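Local coordinates for type IV pilus assembly protein PilF (Thermus thermophilus HB8, PDB 5OIU) that binds ATP and magnesium as a hexameric AAA+ motor and probably turns ATP hydrolysis into the mechanical work of type IV pilus assembly, at residues C[63-67]-C[68-72]; C[83-87]-C[88-92]; C[158-161]-C[162-165]; C[191-194]-C[195-198]; C[230-234]-C[235-239]. All blocks are in the same frame, centred on the assembly; numbering follows the deposited sequence.

In the fold
All five contacts are local, made within single runs of chain, and they differ chiefly in burial. Contact 3 is the buried one, a helix interior just behind the ATP site, carried by backbone bonds and aliphatic packing. Contacts 1 and 5 each close a helix with a Schellman motif, but contact 1 adds a lysine laid along a loop, whereas contact 5 leads into a strand of the central sheet. Contact 2 is a hairpin with one mainly apolar face and one bearing an arginine-aspartate pair; Met67 of contact 1 packs on its Val83 and Tyr85. Contact 4 is a bulged loop at the outer edge of the ATPase sheet. Contacts 4 and 5 both meet a neighbouring subunit.

Contact 1: C[63-67]-C[68-72]; sequences VVKIM and GGLNI
Lys65 reaches past Leu70 with its chain stretched out beyond CG, the two side chains meeting at about a right angle: Lys65 CG rests on Leu70 CB at 3.7 Å. Farther along, Lys65 CD passes 3.4 Å from Asn71 O, and Lys65 NZ then bonds that same oxygen at 3.0 Å, from slightly outside the carbonyl plane. The ammonium also forms a salt bridge with Glu105. With the long chain cut back to an alanine here, Asn71 O would probably lose this donor and Glu105 its ammonium partner, and Leu70 would lose the aliphatic stem it lies against. The backbone beneath is a Schellman motif ending helix 57-67. Leu70 N gives Lys65 O an almost straight bond of 2.9 Å (178° at the hydrogen), while Gly69 N bonds Ile66 O; Gly69 takes the positive phi of the turn. On another side of the helix end, Ile66 and Ile72 meet obliquely through their CD1 methyls, 3.5 Å apart. Both have CG1 anti to the carbonyl carbon (chi1 -79° and -69°), which extends each ethyl arm toward the other. Leu70 also packs on Leu96 and Thr98 of strand 90-101.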
loop_
_atom_site.group_PDB
_atom_site.type_symbol
_atom_site.label_atom_id
_atom_site.label_comp_id
_atom_site.label_asym_id
_atom_site.label_seq_id
_atom_site.Cartn_x
_atom_site.Cartn_y
_atom_site.Cartn_z
ATOM N N VAL C 63 30.323 30.831 -8.230
ATOM C CA VAL C 63 31.180 30.834 -7.044
ATOM C C VAL C 63 30.352 30.578 -5.798
ATOM O O VAL C 63 30.715 29.777 -4.927
ATOM C CB VAL C 63 31.942 32.165 -6.930
ATOM C CG1 VAL C 63 32.763 32.180 -5.675
ATOM C CG2 VAL C 63 32.818 32.373 -8.146
ATOM N N VAL C 64 29.216 31.257 -5.709
ATOM C CA VAL C 64 28.353 31.146 -4.547
ATOM C C VAL C 64 27.738 29.748 -4.460
ATOM O O VAL C 64 27.616 29.171 -3.370
ATOM C CB VAL C 64 27.304 32.264 -4.627
ATOM C CG1 VAL C 64 26.212 32.031 -3.672
ATOM C CG2 VAL C 64 27.972 33.586 -4.358
ATOM N N LYS C 65 27.373 29.168 -5.612
ATOM C CA LYS C 65 26.797 27.826 -5.625
ATOM C C LYS C 65 27.821 26.791 -5.197
ATOM O O LYS C 65 27.518 25.911 -4.382
ATOM C CB LYS C 65 26.249 27.478 -7.009
ATOM C CG LYS C 65 24.779 27.739 -7.171
ATOM C CD LYS C 65 24.289 27.225 -8.490
ATOM C CE LYS C 65 22.942 27.808 -8.836
ATOM N NZ LYS C 65 22.325 27.032 -9.943
ATOM N N ILE C 66 29.041 26.871 -5.744
ATOM C CA ILE C 66 30.074 25.912 -5.368
ATOM C C ILE C 66 30.388 26.030 -3.885
ATOM O O ILE C 66 30.609 25.023 -3.204
ATOM C CB ILE C 66 31.335 26.102 -6.228
ATOM C CG1 ILE C 66 31.141 25.458 -7.589
ATOM C CG2 ILE C 66 32.533 25.447 -5.567
ATOM C CD1 ILE C 66 32.032 26.047 -8.627
ATOM N N MET C 67 30.400 27.261 -3.360
ATOM C CA MET C 67 30.640 27.460 -1.934
ATOM C C MET C 67 29.597 26.754 -1.083
ATOM O O MET C 67 29.907 26.278 0.016
ATOM C CB MET C 67 30.647 28.951 -1.599
ATOM C CG MET C 67 31.994 29.638 -1.770
ATOM S SD MET C 67 31.856 31.437 -1.741
ATOM C CE MET C 67 31.633 31.700 0.001
ATOM N N GLY C 68 28.358 26.681 -1.559
ATOM C CA GLY C 68 27.324 26.032 -0.793
ATOM C C GLY C 68 27.048 24.609 -1.195
ATOM O O GLY C 68 26.104 24.010 -0.665
ATOM N N GLY C 69 27.832 24.052 -2.118
ATOM C CA GLY C 69 27.582 22.709 -2.635
ATOM C C GLY C 69 26.269 22.558 -3.375
ATOM O O GLY C 69 25.560 21.561 -3.189
ATOM N N LEU C 70 25.910 23.542 -4.186
ATOM C CA LEU C 70 24.705 23.480 -4.993
ATOM C C LEU C 70 25.067 23.061 -6.414
ATOM O O LEU C 70 26.232 23.089 -6.815
ATOM C CB LEU C 70 23.997 24.833 -4.994
ATOM C CG LEU C 70 23.807 25.423 -3.598
ATOM C CD1 LEU C 70 23.057 26.734 -3.651
ATOM C CD2 LEU C 70 23.068 24.422 -2.739
ATOM N N ASN C 71 24.055 22.662 -7.176
ATOM C CA ASN C 71 24.291 22.230 -8.545
ATOM C C ASN C 71 24.312 23.453 -9.454
ATOM O O ASN C 71 23.323 24.190 -9.539
ATOM C CB ASN C 71 23.228 21.219 -8.983
ATOM C CG ASN C 71 23.296 20.893 -10.468
ATOM O OD1 ASN C 71 24.308 21.132 -11.134
ATOM N ND2 ASN C 71 22.210 20.345 -10.994
ATOM N N ILE C 72 25.449 23.668 -10.120
ATOM C CA ILE C 72 25.585 24.766 -11.077
ATOM C C ILE C 72 24.652 24.582 -12.264
ATOM O O ILE C 72 24.187 25.563 -12.858
ATOM C CB ILE C 72 27.050 24.867 -11.546
ATOM C CG1 ILE C 72 27.955 25.338 -10.409
ATOM C CG2 ILE C 72 27.179 25.762 -12.806
ATOM C CD1 ILE C 72 29.383 25.157 -10.743
#

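Contact 2: C[83-87]-C[88-92]; sequences VRYRE and GAIDV
Tyr85 and Val92 pair through two backbone bonds, Tyr85 N to Val92 O at 2.9 Å and Val92 N to Tyr85 O at 3.0 Å, in an antiparallel hairpin whose strands run at 168° to each other. Arg86 and Asp91 form the next, non-hydrogen-bonded pair, and Glu87 with Ile90 is hydrogen-bonded again, closing the type II' turn in which Gly88 takes the positive phi. Tyr85, Ile90 and Val92 project from one face of the hairpin, which is mainly apolar, with Glu87 at its turn end. There Tyr85 and Ile90 run side by side in the same direction, and Ile90 CG2 meets the edge of the phenol ring, 3.8 Å from Tyr85 CE2. Val92 CG1 sits nearer the root of the tyrosine, 4.1 Å from Tyr85 CB. The other face carries Arg86 and Asp91. Arg86 bends at chi2 (100°) and folds back across the hairpin, so that its guanidinium has Asp91 OD2 over one face and Arg84 CB over the opposite one. With Arg86 NH2 and Asp91 OD2 3.8 Å apart and no N-H aimed at the oxygen, this is a long, purely electrostatic salt bridge. Arg86 NH1 gives a weak bond to Val92 O at the group's edge, and NH2 has a further salt bridge with Asp93. In the antiparallel sheet this hairpin joins strands 79-87 and 90-101. Helix 6-22 packs on the mainly apolar face through Ile16 against Tyr85 and Phe20 against Ile90, and Met67 of helix 57-67 touches both Val83 and Tyr85.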
loop_
_atom_site.group_PDB
_atom_site.type_symbol
_atom_site.label_atom_id
_atom_site.label_comp_id
_atom_site.label_asym_id
_atom_site.label_seq_id
_atom_site.Cartn_x
_atom_site.Cartn_y
_atom_site.Cartn_z
ATOM N N VAL C 83 27.136 27.673 3.869
ATOM C CA VAL C 83 28.468 28.066 3.436
ATOM C C VAL C 83 29.288 28.329 4.687
ATOM O O VAL C 83 28.985 29.256 5.447
ATOM C CB VAL C 83 28.432 29.319 2.545
ATOM C CG1 VAL C 83 29.833 29.751 2.202
ATOM C CG2 VAL C 83 27.606 29.080 1.274
ATOM N N ARG C 84 30.323 27.529 4.905
ATOM C CA ARG C 84 31.201 27.745 6.056
ATOM C C ARG C 84 32.420 28.525 5.575
ATOM O O ARG C 84 33.428 27.956 5.153
ATOM C CB ARG C 84 31.554 26.423 6.706
ATOM C CG ARG C 84 30.335 25.552 6.785
ATOM C CD ARG C 84 30.567 24.262 7.519
ATOM N NE ARG C 84 29.343 23.809 8.182
ATOM C CZ ARG C 84 28.328 23.228 7.548
ATOM N NH1 ARG C 84 28.395 23.050 6.235
ATOM N NH2 ARG C 84 27.253 22.832 8.224
ATOM N N TYR C 85 32.305 29.852 5.650
ATOM C CA TYR C 85 33.300 30.788 5.137
ATOM C C TYR C 85 34.421 30.996 6.151
ATOM O O TYR C 85 34.191 31.494 7.262
ATOM C CB TYR C 85 32.615 32.113 4.814
ATOM C CG TYR C 85 33.441 33.081 4.019
ATOM C CD1 TYR C 85 33.515 32.981 2.644
ATOM C CD2 TYR C 85 34.135 34.103 4.644
ATOM C CE1 TYR C 85 34.257 33.868 1.914
ATOM C CE2 TYR C 85 34.879 34.988 3.925
ATOM C CZ TYR C 85 34.939 34.865 2.555
ATOM O OH TYR C 85 35.684 35.760 1.823
ATOM N N ARG C 86 35.637 30.631 5.763
ATOM C CA ARG C 86 36.813 30.756 6.618
ATOM C C ARG C 86 37.926 31.373 5.775
ATOM O O ARG C 86 38.530 30.683 4.945
ATOM C CB ARG C 86 37.208 29.396 7.191
ATOM C CG ARG C 86 36.386 28.965 8.420
ATOM C CD ARG C 86 35.282 27.989 8.059
ATOM N NE ARG C 86 34.266 27.821 9.107
ATOM C CZ ARG C 86 33.160 28.558 9.215
ATOM N NH1 ARG C 86 32.919 29.535 8.359
ATOM N NH2 ARG C 86 32.288 28.326 10.183
ATOM N N GLU C 87 38.147 32.685 5.959
ATOM C CA GLU C 87 39.264 33.417 5.348
ATOM C C GLU C 87 39.888 34.287 6.435
ATOM O O GLU C 87 39.324 35.323 6.794
ATOM C CB GLU C 87 38.823 34.275 4.163
ATOM C CG GLU C 87 38.122 33.532 3.035
ATOM C CD GLU C 87 39.060 32.652 2.213
ATOM O OE1 GLU C 87 39.901 33.193 1.459
ATOM O OE2 GLU C 87 38.944 31.412 2.314
ATOM N N GLY C 88 41.042 33.864 6.950
ATOM C CA GLY C 88 41.779 34.653 7.927
ATOM C C GLY C 88 40.961 34.879 9.188
ATOM O O GLY C 88 40.550 33.929 9.869
ATOM N N ALA C 89 40.711 36.151 9.502
ATOM C CA ALA C 89 39.896 36.552 10.645
ATOM C C ALA C 89 38.405 36.573 10.345
ATOM O O ALA C 89 37.605 36.725 11.274
ATOM C CB ALA C 89 40.306 37.942 11.131
ATOM N N ILE C 90 38.021 36.449 9.077
ATOM C CA ILE C 90 36.624 36.471 8.668
ATOM C C ILE C 90 36.118 35.032 8.775
ATOM O O ILE C 90 36.411 34.183 7.930
ATOM C CB ILE C 90 36.461 37.043 7.256
ATOM C CG1 ILE C 90 37.302 38.317 7.084
ATOM C CG2 ILE C 90 35.008 37.346 6.958
ATOM C CD1 ILE C 90 36.610 39.590 7.539
ATOM N N ASP C 91 35.358 34.759 9.830
ATOM C CA ASP C 91 34.824 33.433 10.105
ATOM C C ASP C 91 33.316 33.518 10.287
ATOM O O ASP C 91 32.837 34.009 11.315
ATOM C CB ASP C 91 35.477 32.849 11.349
ATOM C CG ASP C 91 35.634 31.359 11.259
ATOM O OD1 ASP C 91 36.619 30.915 10.624
ATOM O OD2 ASP C 91 34.760 30.640 11.801
ATOM N N VAL C 92 32.557 33.012 9.321
ATOM C CA VAL C 92 31.108 33.132 9.416
ATOM C C VAL C 92 30.454 32.014 8.621
ATOM O O VAL C 92 30.933 31.632 7.552
ATOM C CB VAL C 92 30.643 34.526 8.937
ATOM C CG1 VAL C 92 31.306 34.884 7.602
ATOM C CG2 VAL C 92 29.134 34.588 8.827
#

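Contact 3: C[158-161]-C[162-165]; sequences TTFS and ILKR
Helix 155-166, which follows the P-loop and starts at its lysine and serine, carries this contact, pairing Thr158 with Ile162 and Phe160 with Leu163. Its regular turns are tied by Ile162 N to Thr158 O at 3.0 Å and Lys164 N to Phe160 O at 2.8 Å; Leu163 N and Arg165 N continue the pattern to Thr159 O and Ser161 O. Ile162 lies back along the preceding turn: a chi1 of -65° turns its CG1 away from its own carbonyl carbon and brings Ile162 CG1 3.3 Å from Thr158 O, while Ile162 CB sits 3.2 Å from Thr159 O. Leu163 leans the same way, its CG 3.6 Å from Thr159 O, and its CD1 meets Phe160 CD1 only loosely at 4.4 Å, obliquely to the ring. The polar groups find their partners off the contact, Thr158 OG1 on Gln275, Thr159 OG1 on Lys155 O, Ser161 OG on Pro119 O and Arg165 in salt bridges with Glu120 and Glu122. The side chain of Thr158 lies about 5 Å from the bound ATP. The helix lies on the central sheet, Ile162 against Phe145 and Ile147 of strand 143-148, Leu163 against Ile214 and Met216 of strand 214-217, and both against Ile240 of strand 238-243.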
loop_
_atom_site.group_PDB
_atom_site.type_symbol
_atom_site.label_atom_id
_atom_site.label_comp_id
_atom_site.label_asym_id
_atom_site.label_seq_id
_atom_site.Cartn_x
_atom_site.Cartn_y
_atom_site.Cartn_z
ATOM N N THR C 158 21.886 20.359 19.372
ATOM C CA THR C 158 21.326 19.445 20.367
ATOM C C THR C 158 22.137 18.154 20.452
ATOM O O THR C 158 22.456 17.680 21.550
ATOM C CB THR C 158 19.865 19.142 20.021
ATOM O OG1 THR C 158 19.075 20.289 20.329
ATOM C CG2 THR C 158 19.336 17.923 20.794
ATOM N N THR C 159 22.503 17.598 19.295
ATOM C CA THR C 159 23.222 16.329 19.239
ATOM C C THR C 159 24.525 16.386 20.028
ATOM O O THR C 159 24.820 15.490 20.830
ATOM C CB THR C 159 23.494 15.970 17.781
ATOM O OG1 THR C 159 22.253 15.585 17.149
ATOM C CG2 THR C 159 24.516 14.865 17.691
ATOM N N PHE C 160 25.307 17.454 19.834
ATOM C CA PHE C 160 26.614 17.527 20.475
ATOM C C PHE C 160 26.501 17.807 21.962
ATOM O O PHE C 160 27.328 17.322 22.745
ATOM C CB PHE C 160 27.465 18.563 19.774
ATOM C CG PHE C 160 28.127 18.020 18.576
ATOM C CD1 PHE C 160 29.292 17.273 18.698
ATOM C CD2 PHE C 160 27.552 18.173 17.328
ATOM C CE1 PHE C 160 29.901 16.728 17.577
ATOM C CE2 PHE C 160 28.156 17.634 16.201
ATOM C CZ PHE C 160 29.334 16.913 16.324
ATOM N N SER C 161 25.477 18.560 22.365
ATOM C CA SER C 161 25.146 18.661 23.779
ATOM C C SER C 161 24.929 17.284 24.398
ATOM O O SER C 161 25.428 17.002 25.492
ATOM C CB SER C 161 23.903 19.521 23.943
ATOM O OG SER C 161 23.686 19.804 25.302
ATOM N N ILE C 162 24.179 16.414 23.710
ATOM C CA ILE C 162 23.985 15.043 24.180
ATOM C C ILE C 162 25.335 14.364 24.398
ATOM O O ILE C 162 25.659 13.910 25.505
ATOM C CB ILE C 162 23.126 14.251 23.179
ATOM C CG1 ILE C 162 21.710 14.823 23.099
ATOM C CG2 ILE C 162 23.142 12.755 23.525
ATOM C CD1 ILE C 162 20.779 13.987 22.254
ATOM N N LEU C 163 26.140 14.295 23.327
ATOM C CA LEU C 163 27.462 13.680 23.384
ATOM C C LEU C 163 28.329 14.288 24.490
ATOM O O LEU C 163 29.117 13.579 25.124
ATOM C CB LEU C 163 28.152 13.814 22.023
ATOM C CG LEU C 163 27.522 13.088 20.818
ATOM C CD1 LEU C 163 28.470 13.097 19.633
ATOM C CD2 LEU C 163 27.085 11.647 21.141
ATOM N N LYS C 164 28.182 15.593 24.749
ATOM C CA LYS C 164 28.892 16.206 25.870
ATOM C C LYS C 164 28.575 15.493 27.179
ATOM O O LYS C 164 29.465 15.277 28.008
ATOM C CB LYS C 164 28.540 17.685 25.972
ATOM C CG LYS C 164 29.676 18.552 26.468
ATOM C CD LYS C 164 29.317 20.035 26.340
ATOM C CE LYS C 164 30.395 20.942 26.934
ATOM N NZ LYS C 164 30.761 22.029 25.971
ATOM N N ARG C 165 27.321 15.089 27.374
ATOM C CA ARG C 165 26.975 14.389 28.603
ATOM C C ARG C 165 27.440 12.934 28.580
ATOM O O ARG C 165 28.061 12.472 29.535
ATOM C CB ARG C 165 25.471 14.454 28.852
ATOM C CG ARG C 165 25.036 13.761 30.143
ATOM C CD ARG C 165 25.730 14.326 31.399
ATOM N NE ARG C 165 25.761 15.788 31.424
ATOM C CZ ARG C 165 24.782 16.564 31.882
ATOM N NH1 ARG C 165 23.682 16.022 32.373
ATOM N NH2 ARG C 165 24.901 17.887 31.841
#

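Contact 4: C[191-194]-C[195-198]; sequences QVNP and QAGL
Asn193 and Leu198 face each other in a single antiparallel bridge, and the close-knit part of the contact is here: Asn193 N bonds Leu198 O at 3.0 Å and Leu198 N returns to Asn193 O at 3.1 Å. Asn193 O also takes weak bonds from Ala196 N and Gly197 N, which leaves three donors gathered on one carbonyl. Beside the bridge, Asn193 CB lies 4.0 Å from Leu198 CB, and Leu198, which is buried, sends CD2 to within 3.7 Å of Gln191 O and packs on Ala203 of helix 200-206. The other side is looser and more exposed, with Pro194 and Gln195 outward. With CG between its backbone N and carbonyl carbon (chi1 46°) and a bend at chi2, Gln195 folds back beside Pro194, its OE1 3.4 Å from Pro194 CD. Its amide stands across that of Asn193, the two planes 88° apart; the Asn193 amide in turn approaches the methyl of Ala196, ND2 to CB 3.6 Å. Arg76 of a neighbouring subunit partly meets this side, packing on Asn193, Gln195 and Ala196 as well as Leu198. Gly197, at a positive phi, and Leu198 together oppose Asn193, the arrangement of a G1 beta bulge, here in the loop between strand 188-191 and helix 200-206.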
loop_
_atom_site.group_PDB
_atom_site.type_symbol
_atom_site.label_atom_id
_atom_site.label_comp_id
_atom_site.label_asym_id
_atom_site.label_seq_id
_atom_site.Cartn_x
_atom_site.Cartn_y
_atom_site.Cartn_z
ATOM N N GLN C 191 35.041 12.638 8.834
ATOM C CA GLN C 191 34.297 13.457 7.885
ATOM C C GLN C 191 34.126 12.718 6.569
ATOM O O GLN C 191 35.065 12.067 6.091
ATOM C CB GLN C 191 35.014 14.768 7.615
ATOM C CG GLN C 191 34.196 15.712 6.821
ATOM C CD GLN C 191 34.783 17.101 6.829
ATOM O OE1 GLN C 191 34.563 17.891 7.765
ATOM N NE2 GLN C 191 35.558 17.408 5.792
ATOM N N VAL C 192 32.929 12.818 5.975
ATOM C CA VAL C 192 32.721 12.143 4.701
ATOM C C VAL C 192 33.581 12.817 3.645
ATOM O O VAL C 192 33.815 14.031 3.687
ATOM C CB VAL C 192 31.233 12.109 4.305
ATOM C CG1 VAL C 192 30.383 11.532 5.447
ATOM C CG2 VAL C 192 30.757 13.468 3.918
ATOM N N ASN C 193 34.100 12.017 2.718
ATOM C CA ASN C 193 35.075 12.473 1.730
ATOM C C ASN C 193 34.699 11.851 0.392
ATOM O O ASN C 193 35.178 10.766 0.039
ATOM C CB ASN C 193 36.494 12.087 2.148
ATOM C CG ASN C 193 37.548 12.646 1.234
ATOM O OD1 ASN C 193 37.241 13.330 0.263
ATOM N ND2 ASN C 193 38.812 12.363 1.544
ATOM N N PRO C 194 33.835 12.515 -0.386
ATOM C CA PRO C 194 33.279 11.857 -1.581
ATOM C C PRO C 194 34.319 11.522 -2.642
ATOM O O PRO C 194 34.160 10.516 -3.347
ATOM C CB PRO C 194 32.249 12.877 -2.088
ATOM C CG PRO C 194 31.919 13.718 -0.879
ATOM C CD PRO C 194 33.226 13.835 -0.155
ATOM N N GLN C 195 35.391 12.310 -2.761
ATOM C CA GLN C 195 36.396 12.032 -3.781
ATOM C C GLN C 195 37.280 10.844 -3.417
ATOM O O GLN C 195 37.906 10.260 -4.307
ATOM C CB GLN C 195 37.267 13.271 -4.046
ATOM C CG GLN C 195 37.779 13.993 -2.798
ATOM C CD GLN C 195 36.773 14.991 -2.232
ATOM O OE1 GLN C 195 35.559 14.830 -2.394
ATOM N NE2 GLN C 195 37.273 16.012 -1.545
ATOM N N ALA C 196 37.355 10.475 -2.138
ATOM C CA ALA C 196 38.045 9.248 -1.766
ATOM C C ALA C 196 37.136 8.037 -1.834
ATOM O O ALA C 196 37.631 6.913 -1.970
ATOM C CB ALA C 196 38.634 9.364 -0.357
ATOM N N GLY C 197 35.826 8.240 -1.777
ATOM C CA GLY C 197 34.881 7.153 -1.652
ATOM C C GLY C 197 34.375 6.909 -0.247
ATOM O O GLY C 197 33.681 5.910 -0.026
ATOM N N LEU C 198 34.701 7.800 0.702
ATOM C CA LEU C 198 34.306 7.693 2.110
ATOM C C LEU C 198 32.895 8.249 2.287
ATOM O O LEU C 198 32.675 9.356 2.783
ATOM C CB LEU C 198 35.306 8.415 3.011
ATOM C CG LEU C 198 35.169 8.059 4.496
ATOM C CD1 LEU C 198 35.089 6.552 4.679
ATOM C CD2 LEU C 198 36.293 8.641 5.324
#

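Contact 5: C[230-234]-C[235-239]; sequences TEAAL and TGHLV
Ala232 O is shared by His237 N, which bonds it at 3.1 Å, and by Thr235 OG1, a weak donor at 3.4 Å. The shorter bond of this helix end, Thr235 N to Glu231 O at 2.9 Å, is the last regular helical one. The bond from His237 N and a weak one from Gly236 N to Ala233 O make a Schellman motif, with Gly236 at a positive phi where a side chain would run into the preceding carbonyl. Thr235 is turned so that OG1 lies between its backbone N and carbonyl carbon (chi1 66°); this brings the hydroxyl back over the last turn and sets CG2 3.3 Å from Glu231 O. A valine here has no hydroxyl, and Ala232 O would probably be left to His237 N, losing its weak second donor at the helix end. His237 bends over the same oxygen, its CB 3.2 Å from Ala232 O, with the ring oblique to it. Beyond the turn the chain doubles back beside the helix: Ala233 CA makes a C-H...O contact with His237 O, and Val239 CG2 rests against two methyls, 4.1 Å from Ala233 CB and 4.2 Å from Ala232 CB. The turn is the second link of the beta-alpha-beta unit of strand 214-217, helix 223-235 and strand 238-243. Leu234 packs on helix 262-268, Val239 bonds through its backbone to strand 143-148, and a neighbouring subunit brings its His244 to Thr235 and its Thr151 to His237.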
loop_
_atom_site.group_PDB
_atom_site.type_symbol
_atom_site.label_atom_id
_atom_site.label_comp_id
_atom_site.label_asym_id
_atom_site.label_seq_id
_atom_site.Cartn_x
_atom_site.Cartn_y
_atom_site.Cartn_z
ATOM N N THR C 230 20.480 1.251 11.907
ATOM C CA THR C 230 19.532 0.457 12.688
ATOM C C THR C 230 20.170 -0.844 13.160
ATOM O O THR C 230 19.958 -1.270 14.299
ATOM C CB THR C 230 18.269 0.157 11.876
ATOM O OG1 THR C 230 17.731 1.367 11.351
ATOM C CG2 THR C 230 17.212 -0.497 12.751
ATOM N N GLU C 231 20.959 -1.479 12.293
ATOM C CA GLU C 231 21.623 -2.728 12.655
ATOM C C GLU C 231 22.575 -2.519 13.827
ATOM O O GLU C 231 22.600 -3.325 14.766
ATOM C CB GLU C 231 22.365 -3.286 11.431
ATOM C CG GLU C 231 23.450 -4.335 11.706
ATOM C CD GLU C 231 24.204 -4.755 10.432
ATOM O OE1 GLU C 231 23.887 -4.217 9.344
ATOM O OE2 GLU C 231 25.110 -5.625 10.519
ATOM N N ALA C 232 23.345 -1.424 13.806
ATOM C CA ALA C 232 24.282 -1.175 14.897
ATOM C C ALA C 232 23.552 -0.892 16.205
ATOM O O ALA C 232 24.040 -1.263 17.274
ATOM C CB ALA C 232 25.220 -0.024 14.543
ATOM N N ALA C 233 22.380 -0.260 16.155
ATOM C CA ALA C 233 21.581 -0.174 17.370
ATOM C C ALA C 233 21.108 -1.554 17.825
ATOM O O ALA C 233 21.083 -1.840 19.027
ATOM C CB ALA C 233 20.398 0.757 17.163
ATOM N N LEU C 234 20.748 -2.430 16.875
ATOM C CA LEU C 234 20.229 -3.752 17.223
ATOM C C LEU C 234 21.276 -4.605 17.933
ATOM O O LEU C 234 20.988 -5.237 18.956
ATOM C CB LEU C 234 19.740 -4.469 15.971
ATOM C CG LEU C 234 18.379 -3.968 15.510
ATOM C CD1 LEU C 234 17.982 -4.625 14.205
ATOM C CD2 LEU C 234 17.359 -4.223 16.601
ATOM N N THR C 235 22.489 -4.652 17.394
ATOM C CA THR C 235 23.525 -5.498 17.971
ATOM C C THR C 235 24.014 -5.000 19.329
ATOM O O THR C 235 24.717 -5.749 20.021
ATOM C CB THR C 235 24.697 -5.628 17.001
ATOM O OG1 THR C 235 25.325 -4.355 16.842
ATOM C CG2 THR C 235 24.198 -6.081 15.650
ATOM N N GLY C 236 23.674 -3.775 19.734
ATOM C CA GLY C 236 23.955 -3.373 21.096
ATOM C C GLY C 236 24.749 -2.095 21.270
ATOM O O GLY C 236 25.292 -1.855 22.347
ATOM N N HIS C 237 24.815 -1.262 20.241
ATOM C CA HIS C 237 25.456 0.037 20.323
ATOM C C HIS C 237 24.414 1.134 20.531
ATOM O O HIS C 237 23.234 0.973 20.206
ATOM C CB HIS C 237 26.252 0.304 19.050
ATOM C CG HIS C 237 27.354 -0.675 18.816
ATOM N ND1 HIS C 237 27.488 -1.379 17.639
ATOM C CD2 HIS C 237 28.385 -1.062 19.605
ATOM C CE1 HIS C 237 28.548 -2.165 17.712
ATOM N NE2 HIS C 237 29.114 -1.986 18.893
ATOM N N LEU C 238 24.856 2.259 21.082
ATOM C CA LEU C 238 24.010 3.442 21.172
ATOM C C LEU C 238 24.282 4.346 19.964
ATOM O O LEU C 238 25.412 4.809 19.764
ATOM C CB LEU C 238 24.234 4.194 22.483
ATOM C CG LEU C 238 23.359 5.459 22.557
ATOM C CD1 LEU C 238 21.896 5.072 22.513
ATOM C CD2 LEU C 238 23.646 6.292 23.790
ATOM N N VAL C 239 23.247 4.577 19.155
ATOM C CA VAL C 239 23.340 5.353 17.921
ATOM C C VAL C 239 22.514 6.618 18.070
ATOM O O VAL C 239 21.328 6.556 18.407
ATOM C CB VAL C 239 22.848 4.546 16.713
ATOM C CG1 VAL C 239 22.937 5.390 15.440
ATOM C CG2 VAL C 239 23.636 3.252 16.591
#